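PDB 3UFC: putative CRISPR-associated endoribonuclease-like protein Cas6 from Pyrococcus furiosus, which binds CRISPR RNA and, as a Cas6 paralogue, probably serves the CRISPR defence against viruses and other mobile genetic elements. Local coordinates for residues Glu25-Ser28 against Gln29-Lys33; Ala36-Pro39 against Arg40-Lys43; Ile81-Asn85 against Lys86-Lys90; Leu168-His171 against Glu172-Asp176. All coordinates share one frame; numbering follows the deposited sequence.

Contact 1: residues Glu25-Ser28 against Gln29-Lys33; sequences ELYS and QIVEK
Glu25 O takes two hydrogen bonds from one residue, Gln29, the first from the backbone Gln29 N at 3.2 Å. The side-chain amide comes to the opposite face of the same carbonyl plane, with Gln29 NE2 3.1 Å from Glu25 O. That second donor stands well above the plane, 69° out of it, yet the oxygen lies in the plane of the Gln29 amide. With chi1 at -65°, CG of Gln29 lies anti to the carbonyl carbon and the chain runs back beside Glu25. The two side chains run side by side in the same direction, and Glu25 CG lies 3.4 Å from Gln29 NE2. Lys103 O also accepts from this amide, and Glu25 OE2 bonds to Gly105 N, so both polar ends are tied to strand 101-104 and the turn after it. The pairing of Glu25 with Gln29 is i to i+4 along helix 23-37 of the N-terminal ferredoxin-like domain. On another side of the helix Val31 CG2 lies over a face of the Tyr27 ring, 4.0 Å from its centroid, in a CH-pi contact. Leu26 CG meets Ile30 CD1 at 4.1 Å, the two side chains crossing at a slant. Phe102 packs on Leu26 and Ile30, and Phe54 on Leu26 and Tyr27.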
loop_
_atom_site.group_PDB
_atom_site.type_symbol
_atom_site.label_atom_id
_atom_site.label_comp_id
_atom_site.label_asym_id
_atom_site.label_seq_id
_atom_site.Cartn_x
_atom_site.Cartn_y
_atom_site.Cartn_z
ATOM N N GLU A 25 -1.903 -4.300 -12.340
ATOM C CA GLU A 25 -1.188 -3.766 -13.496
ATOM C C GLU A 25 -0.066 -2.823 -13.049
ATOM O O GLU A 25 1.042 -2.866 -13.580
ATOM C CB GLU A 25 -2.155 -3.018 -14.421
ATOM C CG GLU A 25 -1.507 -2.567 -15.724
ATOM C CD GLU A 25 -2.478 -1.888 -16.676
ATOM O OE1 GLU A 25 -2.074 -1.613 -17.827
ATOM O OE2 GLU A 25 -3.635 -1.625 -16.279
ATOM N N LEU A 26 -0.362 -1.975 -12.069
ATOM C CA LEU A 26 0.627 -1.032 -11.543
ATOM C C LEU A 26 1.747 -1.807 -10.844
ATOM O O LEU A 26 2.934 -1.575 -11.080
ATOM C CB LEU A 26 -0.051 -0.063 -10.566
ATOM C CG LEU A 26 0.826 0.988 -9.880
ATOM C CD1 LEU A 26 1.680 1.725 -10.914
ATOM C CD2 LEU A 26 -0.073 1.967 -9.127
ATOM N N TYR A 27 1.352 -2.734 -9.978
ATOM C CA TYR A 27 2.285 -3.594 -9.255
ATOM C C TYR A 27 3.242 -4.289 -10.222
ATOM O O TYR A 27 4.458 -4.298 -10.020
ATOM C CB TYR A 27 1.486 -4.650 -8.481
ATOM C CG TYR A 27 2.252 -5.903 -8.104
ATOM C CD1 TYR A 27 3.209 -5.886 -7.091
ATOM C CD2 TYR A 27 1.974 -7.122 -8.728
ATOM C CE1 TYR A 27 3.869 -7.056 -6.700
ATOM C CE2 TYR A 27 2.626 -8.296 -8.345
ATOM C CZ TYR A 27 3.568 -8.254 -7.331
ATOM O OH TYR A 27 4.191 -9.409 -6.931
ATOM N N SER A 28 2.676 -4.881 -11.269
ATOM C CA SER A 28 3.454 -5.604 -12.272
ATOM C C SER A 28 4.514 -4.730 -12.935
ATOM O O SER A 28 5.661 -5.147 -13.095
ATOM C CB SER A 28 2.520 -6.174 -13.346
ATOM O OG SER A 28 1.574 -7.069 -12.774
ATOM N N GLN A 29 4.129 -3.518 -13.319
ATOM C CA GLN A 29 5.061 -2.609 -13.970
ATOM C C GLN A 29 6.196 -2.184 -13.047
ATOM O O GLN A 29 7.347 -2.104 -13.473
ATOM C CB GLN A 29 4.315 -1.386 -14.503
ATOM C CG GLN A 29 3.331 -1.740 -15.612
ATOM C CD GLN A 29 2.476 -0.563 -16.027
ATOM O OE1 GLN A 29 2.928 0.326 -16.742
ATOM N NE2 GLN A 29 1.232 -0.546 -15.562
ATOM N N ILE A 30 5.882 -1.915 -11.783
ATOM C CA ILE A 30 6.918 -1.519 -10.833
ATOM C C ILE A 30 7.914 -2.669 -10.677
ATOM O O ILE A 30 9.132 -2.465 -10.739
ATOM C CB ILE A 30 6.309 -1.169 -9.447
ATOM C CG1 ILE A 30 5.378 0.033 -9.577
ATOM C CG2 ILE A 30 7.424 -0.888 -8.439
ATOM C CD1 ILE A 30 4.568 0.352 -8.318
ATOM N N VAL A 31 7.398 -3.882 -10.488
ATOM C CA VAL A 31 8.258 -5.052 -10.327
ATOM C C VAL A 31 9.083 -5.294 -11.597
ATOM O O VAL A 31 10.277 -5.595 -11.528
ATOM C CB VAL A 31 7.433 -6.325 -10.019
ATOM C CG1 VAL A 31 8.347 -7.546 -10.009
ATOM C CG2 VAL A 31 6.725 -6.179 -8.669
ATOM N N GLU A 32 8.442 -5.162 -12.751
ATOM C CA GLU A 32 9.127 -5.361 -14.022
ATOM C C GLU A 32 10.277 -4.355 -14.147
ATOM O O GLU A 32 11.404 -4.721 -14.473
ATOM C CB GLU A 32 8.131 -5.189 -15.176
ATOM C CG GLU A 32 8.672 -5.546 -16.557
ATOM C CD GLU A 32 9.656 -4.521 -17.095
ATOM O OE1 GLU A 32 9.294 -3.326 -17.154
ATOM O OE2 GLU A 32 10.786 -4.911 -17.465
ATOM N N LYS A 33 9.993 -3.089 -13.867
ATOM C CA LYS A 33 11.016 -2.051 -13.963
ATOM C C LYS A 33 12.163 -2.245 -12.970
ATOM O O LYS A 33 13.328 -2.061 -13.320
ATOM C CB LYS A 33 10.381 -0.670 -13.772
ATOM C CG LYS A 33 9.368 -0.323 -14.859
ATOM C CD LYS A 33 8.659 0.989 -14.578
ATOM C CE LYS A 33 7.574 1.241 -15.614
ATOM N NZ LYS A 33 8.141 1.294 -16.997
#

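Contact 2: residues Ala36-Pro39 against Arg40-Lys43; sequences AIEP and RIVK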
loop_
_atom_site.group_PDB
_atom_site.type_symbol
_atom_site.label_atom_id
_atom_site.label_comp_id
_atom_site.label_asym_id
_atom_site.label_seq_id
_atom_site.Cartn_x
_atom_site.Cartn_y
_atom_site.Cartn_z
ATOM N N ALA A 36 14.517 -5.305 -13.874
ATOM C CA ALA A 36 15.420 -5.077 -14.998
ATOM C C ALA A 36 16.785 -4.589 -14.521
ATOM O O ALA A 36 17.805 -4.859 -15.154
ATOM C CB ALA A 36 14.810 -4.060 -15.962
ATOM N N ILE A 37 16.799 -3.879 -13.400
ATOM C CA ILE A 37 18.040 -3.351 -12.850
ATOM C C ILE A 37 18.680 -4.256 -11.795
ATOM O O ILE A 37 19.899 -4.258 -11.627
ATOM C CB ILE A 37 17.809 -1.937 -12.270
ATOM C CG1 ILE A 37 17.623 -0.953 -13.430
ATOM C CG2 ILE A 37 18.968 -1.525 -11.369
ATOM C CD1 ILE A 37 17.522 0.488 -13.017
ATOM N N GLU A 38 17.861 -5.029 -11.091
ATOM C CA GLU A 38 18.366 -5.938 -10.071
ATOM C C GLU A 38 17.399 -7.105 -9.914
ATOM O O GLU A 38 16.487 -7.065 -9.088
ATOM C CB GLU A 38 18.533 -5.203 -8.739
ATOM C CG GLU A 38 19.025 -6.084 -7.600
ATOM C CD GLU A 38 20.237 -6.918 -7.978
ATOM O OE1 GLU A 38 20.083 -7.887 -8.753
ATOM O OE2 GLU A 38 21.347 -6.599 -7.504
ATOM N N PRO A 39 17.590 -8.163 -10.717
ATOM C CA PRO A 39 16.750 -9.364 -10.701
ATOM C C PRO A 39 16.634 -10.021 -9.330
ATOM O O PRO A 39 15.709 -10.789 -9.083
ATOM C CB PRO A 39 17.438 -10.278 -11.716
ATOM C CG PRO A 39 18.066 -9.311 -12.671
ATOM C CD PRO A 39 18.647 -8.285 -11.736
ATOM N N ARG A 40 17.570 -9.708 -8.441
ATOM C CA ARG A 40 17.576 -10.296 -7.108
ATOM C C ARG A 40 16.521 -9.777 -6.133
ATOM O O ARG A 40 16.240 -10.432 -5.130
ATOM C CB ARG A 40 18.971 -10.156 -6.491
ATOM C CG ARG A 40 19.976 -11.150 -7.065
ATOM C CD ARG A 40 21.393 -10.868 -6.606
ATOM N NE ARG A 40 21.893 -9.607 -7.145
ATOM C CZ ARG A 40 23.152 -9.199 -7.040
ATOM N NH1 ARG A 40 24.045 -9.955 -6.415
ATOM N NH2 ARG A 40 23.520 -8.037 -7.562
ATOM N N ILE A 41 15.933 -8.615 -6.412
ATOM C CA ILE A 41 14.913 -8.083 -5.513
ATOM C C ILE A 41 13.504 -8.425 -5.973
ATOM O O ILE A 41 12.531 -8.073 -5.309
ATOM C CB ILE A 41 14.999 -6.547 -5.356
ATOM C CG1 ILE A 41 14.756 -5.865 -6.701
ATOM C CG2 ILE A 41 16.340 -6.158 -4.754
ATOM C CD1 ILE A 41 14.626 -4.355 -6.592
ATOM N N VAL A 42 13.389 -9.108 -7.107
ATOM C CA VAL A 42 12.072 -9.478 -7.608
ATOM C C VAL A 42 11.379 -10.411 -6.615
ATOM O O VAL A 42 10.176 -10.292 -6.380
ATOM C CB VAL A 42 12.167 -10.171 -8.982
ATOM C CG1 VAL A 42 10.801 -10.693 -9.399
ATOM C CG2 VAL A 42 12.687 -9.186 -10.019
ATOM N N LYS A 43 12.145 -11.326 -6.026
ATOM C CA LYS A 43 11.593 -12.271 -5.058
ATOM C C LYS A 43 11.042 -11.532 -3.836
ATOM O O LYS A 43 10.028 -11.933 -3.266
ATOM C CB LYS A 43 12.663 -13.276 -4.613
ATOM C CG LYS A 43 13.798 -12.668 -3.802
ATOM C CD LYS A 43 14.778 -13.731 -3.317
ATOM C CE LYS A 43 15.675 -14.225 -4.440
ATOM N NZ LYS A 43 16.627 -13.163 -4.890
HETATM O O HOH W 1 14.493 -12.381 -7.394
#
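Glu38 and Arg40 form a side-on salt bridge in the turn between two helices, tightly bonded but at the surface. Arg40 NE meets Glu38 OE1 at 3.0 Å, nearly straight and in the guanidinium plane. Arg40 NH2 meets the syn lone pair of Glu38 OE2 at 2.6 Å, a more bent bond at 133°. The two flat groups are turned 64° against each other, and NE approaches OE1 from above the carboxylate plane. Arg40 N adds a bond of 3.1 Å to the same Glu38 OE1, from the same face as NE. Three N-H groups of one residue together restrain the rotation of the carboxylate. A bend at chi2 (49°) brings the Glu38 carboxylate round to them. The close-packed part is buried Ile41: its N bonds to Glu38 O at 3.1 Å, and its CG2 touches Glu38 CG. The Pro39-Lys43 side is looser and bridged by water. Val42 N makes only a weak bond to Pro39 O. Water 1 donates to Pro39 O and accepts from Lys43 N, while Lys43 NZ folds back to Arg40 O at 2.8 Å. The turn joins helix 23-37 to helix 42-46, and Ile41 on Ala34 and Val42 on Val31 pack it against the first helix.

Contact 3: residues Ile81-Asn85 against Lys86-Lys90; sequences ISSSN and KEIIK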
loop_
_atom_site.group_PDB
_atom_site.type_symbol
_atom_site.label_atom_id
_atom_site.label_comp_id
_atom_site.label_asym_id
_atom_site.label_seq_id
_atom_site.Cartn_x
_atom_site.Cartn_y
_atom_site.Cartn_z
ATOM N N ILE A 81 5.423 5.324 -2.536
ATOM C CA ILE A 81 5.964 3.989 -2.356
ATOM C C ILE A 81 6.848 4.008 -1.114
ATOM O O ILE A 81 7.499 5.019 -0.826
ATOM C CB ILE A 81 6.810 3.578 -3.578
ATOM C CG1 ILE A 81 5.936 3.578 -4.836
ATOM C CG2 ILE A 81 7.436 2.219 -3.343
ATOM C CD1 ILE A 81 6.686 3.212 -6.106
ATOM N N SER A 82 6.860 2.905 -0.370
ATOM C CA SER A 82 7.679 2.834 0.829
ATOM C C SER A 82 8.152 1.427 1.134
ATOM O O SER A 82 7.530 0.442 0.720
ATOM C CB SER A 82 6.908 3.378 2.035
ATOM O OG SER A 82 7.644 3.166 3.231
ATOM N N SER A 83 9.264 1.343 1.861
ATOM C CA SER A 83 9.828 0.065 2.265
ATOM C C SER A 83 10.861 0.272 3.358
ATOM O O SER A 83 11.525 1.312 3.402
ATOM C CB SER A 83 10.488 -0.637 1.083
ATOM O OG SER A 83 11.116 -1.831 1.521
ATOM N N SER A 84 10.991 -0.712 4.244
ATOM C CA SER A 84 11.970 -0.628 5.321
ATOM C C SER A 84 13.341 -0.947 4.731
ATOM O O SER A 84 14.374 -0.636 5.321
ATOM C CB SER A 84 11.635 -1.632 6.435
ATOM O OG SER A 84 11.646 -2.969 5.954
ATOM N N ASN A 85 13.336 -1.552 3.546
ATOM C CA ASN A 85 14.562 -1.946 2.860
ATOM C C ASN A 85 14.992 -0.909 1.815
ATOM O O ASN A 85 14.377 -0.779 0.754
ATOM C CB ASN A 85 14.359 -3.307 2.186
ATOM C CG ASN A 85 15.665 -3.941 1.734
ATOM O OD1 ASN A 85 16.537 -3.268 1.187
ATOM N ND2 ASN A 85 15.797 -5.249 1.949
ATOM N N LYS A 86 16.057 -0.176 2.123
ATOM C CA LYS A 86 16.574 0.848 1.220
ATOM C C LYS A 86 16.976 0.261 -0.134
ATOM O O LYS A 86 16.867 0.926 -1.165
ATOM C CB LYS A 86 17.778 1.549 1.857
ATOM C CG LYS A 86 17.479 2.194 3.203
ATOM C CD LYS A 86 18.754 2.708 3.862
ATOM C CE LYS A 86 18.489 3.205 5.277
ATOM N NZ LYS A 86 17.506 4.326 5.298
ATOM N N GLU A 87 17.439 -0.984 -0.130
ATOM C CA GLU A 87 17.844 -1.643 -1.365
ATOM C C GLU A 87 16.641 -1.818 -2.299
ATOM O O GLU A 87 16.775 -1.759 -3.525
ATOM C CB GLU A 87 18.462 -3.006 -1.049
ATOM C CG GLU A 87 19.141 -3.675 -2.232
ATOM C CD GLU A 87 20.445 -2.992 -2.625
ATOM O OE1 GLU A 87 21.048 -3.406 -3.638
ATOM O OE2 GLU A 87 20.868 -2.048 -1.919
ATOM N N ILE A 88 15.462 -2.038 -1.720
ATOM C CA ILE A 88 14.256 -2.203 -2.525
ATOM C C ILE A 88 13.906 -0.866 -3.158
ATOM O O ILE A 88 13.608 -0.788 -4.349
ATOM C CB ILE A 88 13.050 -2.689 -1.673
ATOM C CG1 ILE A 88 13.208 -4.176 -1.344
ATOM C CG2 ILE A 88 11.742 -2.426 -2.418
ATOM C CD1 ILE A 88 12.059 -4.760 -0.534
ATOM N N ILE A 89 13.947 0.188 -2.353
ATOM C CA ILE A 89 13.638 1.519 -2.845
ATOM C C ILE A 89 14.597 1.958 -3.956
ATOM O O ILE A 89 14.163 2.510 -4.963
ATOM C CB ILE A 89 13.680 2.553 -1.703
ATOM C CG1 ILE A 89 12.579 2.243 -0.681
ATOM C CG2 ILE A 89 13.502 3.963 -2.265
ATOM C CD1 ILE A 89 11.171 2.287 -1.251
ATOM N N LYS A 90 15.893 1.709 -3.784
ATOM C CA LYS A 90 16.858 2.111 -4.806
ATOM C C LYS A 90 16.642 1.320 -6.093
ATOM O O LYS A 90 16.829 1.843 -7.191
ATOM C CB LYS A 90 18.297 1.938 -4.301
ATOM C CG LYS A 90 18.757 0.509 -4.119
ATOM C CD LYS A 90 20.216 0.465 -3.660
ATOM C CE LYS A 90 20.410 1.197 -2.335
ATOM N NZ LYS A 90 21.818 1.138 -1.843
HETATM O O HOH W 2 17.655 -0.397 4.792
#
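Asn85 O receives two backbone N-H groups of the helix that follows. Ile89 N lies in its carbonyl plane, 3.3 Å from Asn85 O, and Ile88 N stands above that plane, 3.0 Å from Asn85 O. The side chain of Asn85 adds the N-cap. Its OD1 accepts weakly from Glu87 N at 2.8 Å and from Ile88 N at 3.3 Å. A chi1 of -166° turns the amide away from the residue's own N and lays it alongside the first turn. Asn85 CB also rests on Ile88 CG1. One step out, Ser83 probably helps to position the cap. Asn85 N donates to Ser83 OG at 3.0 Å, an ST turn, and that hydroxyl is also bonded to Tyr51 O. This is a strand-to-helix turn of the ferredoxin-like domain: strand 81-83 and helix 86-90 run roughly antiparallel, at 150°, with their axes 7.8 Å apart. Ile89 CD1 reaches the strand, 3.8 Å from Ser83 CB and 4.3 Å from Ile81 CG2. Farther out, Met3 and Ile5 of the adjacent strand 3-11 pack on Ile89. Water 2 also bridges the turn, accepting from Lys86 N and donating weakly to Ser84 O.

Contact 4: residues Leu168-His171 against Glu172-Asp176; sequences LRYH and EVMGD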
loop_
_atom_site.group_PDB
_atom_site.type_symbol
_atom_site.label_atom_id
_atom_site.label_comp_id
_atom_site.label_asym_id
_atom_site.label_seq_id
_atom_site.Cartn_x
_atom_site.Cartn_y
_atom_site.Cartn_z
ATOM N N LEU A 168 3.679 -11.904 12.019
ATOM C CA LEU A 168 4.144 -12.852 11.007
ATOM C C LEU A 168 4.998 -12.154 9.943
ATOM O O LEU A 168 6.066 -12.638 9.571
ATOM C CB LEU A 168 2.937 -13.513 10.334
ATOM C CG LEU A 168 2.550 -14.964 10.636
ATOM C CD1 LEU A 168 2.935 -15.366 12.044
ATOM C CD2 LEU A 168 1.049 -15.117 10.413
ATOM N N ARG A 169 4.508 -11.027 9.435
ATOM C CA ARG A 169 5.242 -10.274 8.421
ATOM C C ARG A 169 6.562 -9.749 8.996
ATOM O O ARG A 169 7.606 -9.821 8.346
ATOM C CB ARG A 169 4.387 -9.112 7.903
ATOM C CG ARG A 169 3.138 -9.544 7.129
ATOM C CD ARG A 169 2.400 -8.331 6.587
ATOM N NE ARG A 169 3.323 -7.438 5.880
ATOM C CZ ARG A 169 3.203 -6.115 5.852
ATOM N NH1 ARG A 169 2.191 -5.523 6.485
ATOM N NH2 ARG A 169 4.113 -5.383 5.226
ATOM N N TYR A 170 6.511 -9.236 10.222
ATOM C CA TYR A 170 7.704 -8.706 10.885
ATOM C C TYR A 170 8.784 -9.790 11.023
ATOM O O TYR A 170 9.968 -9.541 10.788
ATOM C CB TYR A 170 7.334 -8.169 12.274
ATOM C CG TYR A 170 8.412 -7.324 12.930
ATOM C CD1 TYR A 170 8.280 -5.938 13.013
ATOM C CD2 TYR A 170 9.559 -7.910 13.469
ATOM C CE1 TYR A 170 9.264 -5.149 13.621
ATOM C CE2 TYR A 170 10.552 -7.132 14.078
ATOM C CZ TYR A 170 10.395 -5.753 14.148
ATOM O OH TYR A 170 11.366 -4.974 14.740
ATOM N N HIS A 171 8.375 -10.996 11.408
ATOM C CA HIS A 171 9.327 -12.088 11.561
ATOM C C HIS A 171 9.998 -12.428 10.236
ATOM O O HIS A 171 11.222 -12.576 10.161
ATOM C CB HIS A 171 8.632 -13.337 12.116
ATOM C CG HIS A 171 9.511 -14.547 12.134
ATOM N ND1 HIS A 171 9.726 -15.322 11.016
ATOM C CD2 HIS A 171 10.296 -15.064 13.109
ATOM C CE1 HIS A 171 10.608 -16.265 11.300
ATOM N NE2 HIS A 171 10.970 -16.129 12.563
ATOM N N GLU A 172 9.190 -12.558 9.192
ATOM C CA GLU A 172 9.699 -12.881 7.872
ATOM C C GLU A 172 10.583 -11.774 7.290
ATOM O O GLU A 172 11.680 -12.040 6.803
ATOM C CB GLU A 172 8.534 -13.154 6.921
ATOM C CG GLU A 172 8.948 -13.355 5.476
ATOM C CD GLU A 172 9.934 -14.494 5.305
ATOM O OE1 GLU A 172 9.701 -15.583 5.877
ATOM O OE2 GLU A 172 10.940 -14.300 4.589
ATOM N N VAL A 173 10.107 -10.533 7.345
ATOM C CA VAL A 173 10.862 -9.415 6.789
ATOM C C VAL A 173 12.057 -8.961 7.627
ATOM O O VAL A 173 13.150 -8.777 7.092
ATOM C CB VAL A 173 9.925 -8.209 6.514
ATOM C CG1 VAL A 173 10.726 -7.013 6.020
ATOM C CG2 VAL A 173 8.879 -8.602 5.470
ATOM N N MET A 174 11.863 -8.794 8.931
ATOM C CA MET A 174 12.943 -8.348 9.811
ATOM C C MET A 174 13.858 -9.478 10.292
ATOM O O MET A 174 14.958 -9.222 10.778
ATOM C CB MET A 174 12.369 -7.612 11.026
ATOM C CG MET A 174 11.432 -6.458 10.678
ATOM S SD MET A 174 12.192 -5.229 9.571
ATOM C CE MET A 174 13.202 -4.322 10.729
ATOM N N GLY A 175 13.408 -10.724 10.178
ATOM C CA GLY A 175 14.250 -11.829 10.608
ATOM C C GLY A 175 13.860 -12.474 11.926
ATOM O O GLY A 175 14.159 -13.643 12.155
ATOM N N ASP A 176 13.212 -11.719 12.803
ATOM C CA ASP A 176 12.778 -12.270 14.079
ATOM C C ASP A 176 11.575 -11.490 14.585
ATOM O O ASP A 176 11.236 -10.442 14.039
ATOM C CB ASP A 176 13.912 -12.217 15.105
ATOM C CG ASP A 176 13.686 -13.167 16.279
ATOM O OD1 ASP A 176 14.600 -13.293 17.121
ATOM O OD2 ASP A 176 12.601 -13.789 16.364
HETATM O O HOH W 3 8.888 -16.011 8.513
#
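Tyr170 and Met174 make the main side-chain contact, a CH-pi pair one helical turn apart. Met174 CG stands over the centre of the Tyr170 ring, 3.5 Å from the centroid and 9° off the normal. Met174 SD lies farther above the same face, 5.0 Å from that centroid, a Met-aromatic contact. At the ring edge, in its plane, Asp176 O comes within 3.1 Å of Tyr170 CD2. Among backbone hydrogen bonds, Val173 N bonds to Arg169 O and Met174 N to Tyr170 O, both at 2.8 Å. A weak bond from Gly175 N to His171 O, 2.9 Å and bent to 128°, marks the C-terminal end of helix 158-174, in the C-terminal, RAMP-like half of the protein. Gly175 leaves the helix with positive phi, where a CB would be jammed against the preceding carbonyl oxygen. A CA-H...O contact, His171 CA to Asp176 O at 3.5 Å, brings the chain after the helix back to it. Water 3 lies in the ring plane of His171, 2.7 Å from His171 ND1, and donates to Glu172 OE1. Arg169, buried, donates to the carbonyl oxygens of His49, Gly50, Asn224 and Gly225. Phe220 of helix 215-224 packs on Arg169, Tyr170, Val173 and Met174.

Overall arrangement
Contacts 1, 2 and 3 lie in the N-terminal half of the protein, and contact 4 in the C-terminal half. Contacts 1 and 2 both use helix 23-37. Their centres are 12 Å apart, and Val31 CG1 packs on Val42 CG1 at 4.0 Å. Contact 1 also meets contact 3, where Ile30 CD1 lies 4.2 Å from Ile81 CD1, so helix 23-37 packs on strand 77-83. Contacts 2 and 3 come within about 4 Å at their nearest atoms without touching. Contact 3 also reaches across to the C-terminal half: Ser84 OG lies 4.1 Å from Val173 CG1 of contact 4. Contacts 1 and 4 are farthest apart, with centres 24 Å from each other.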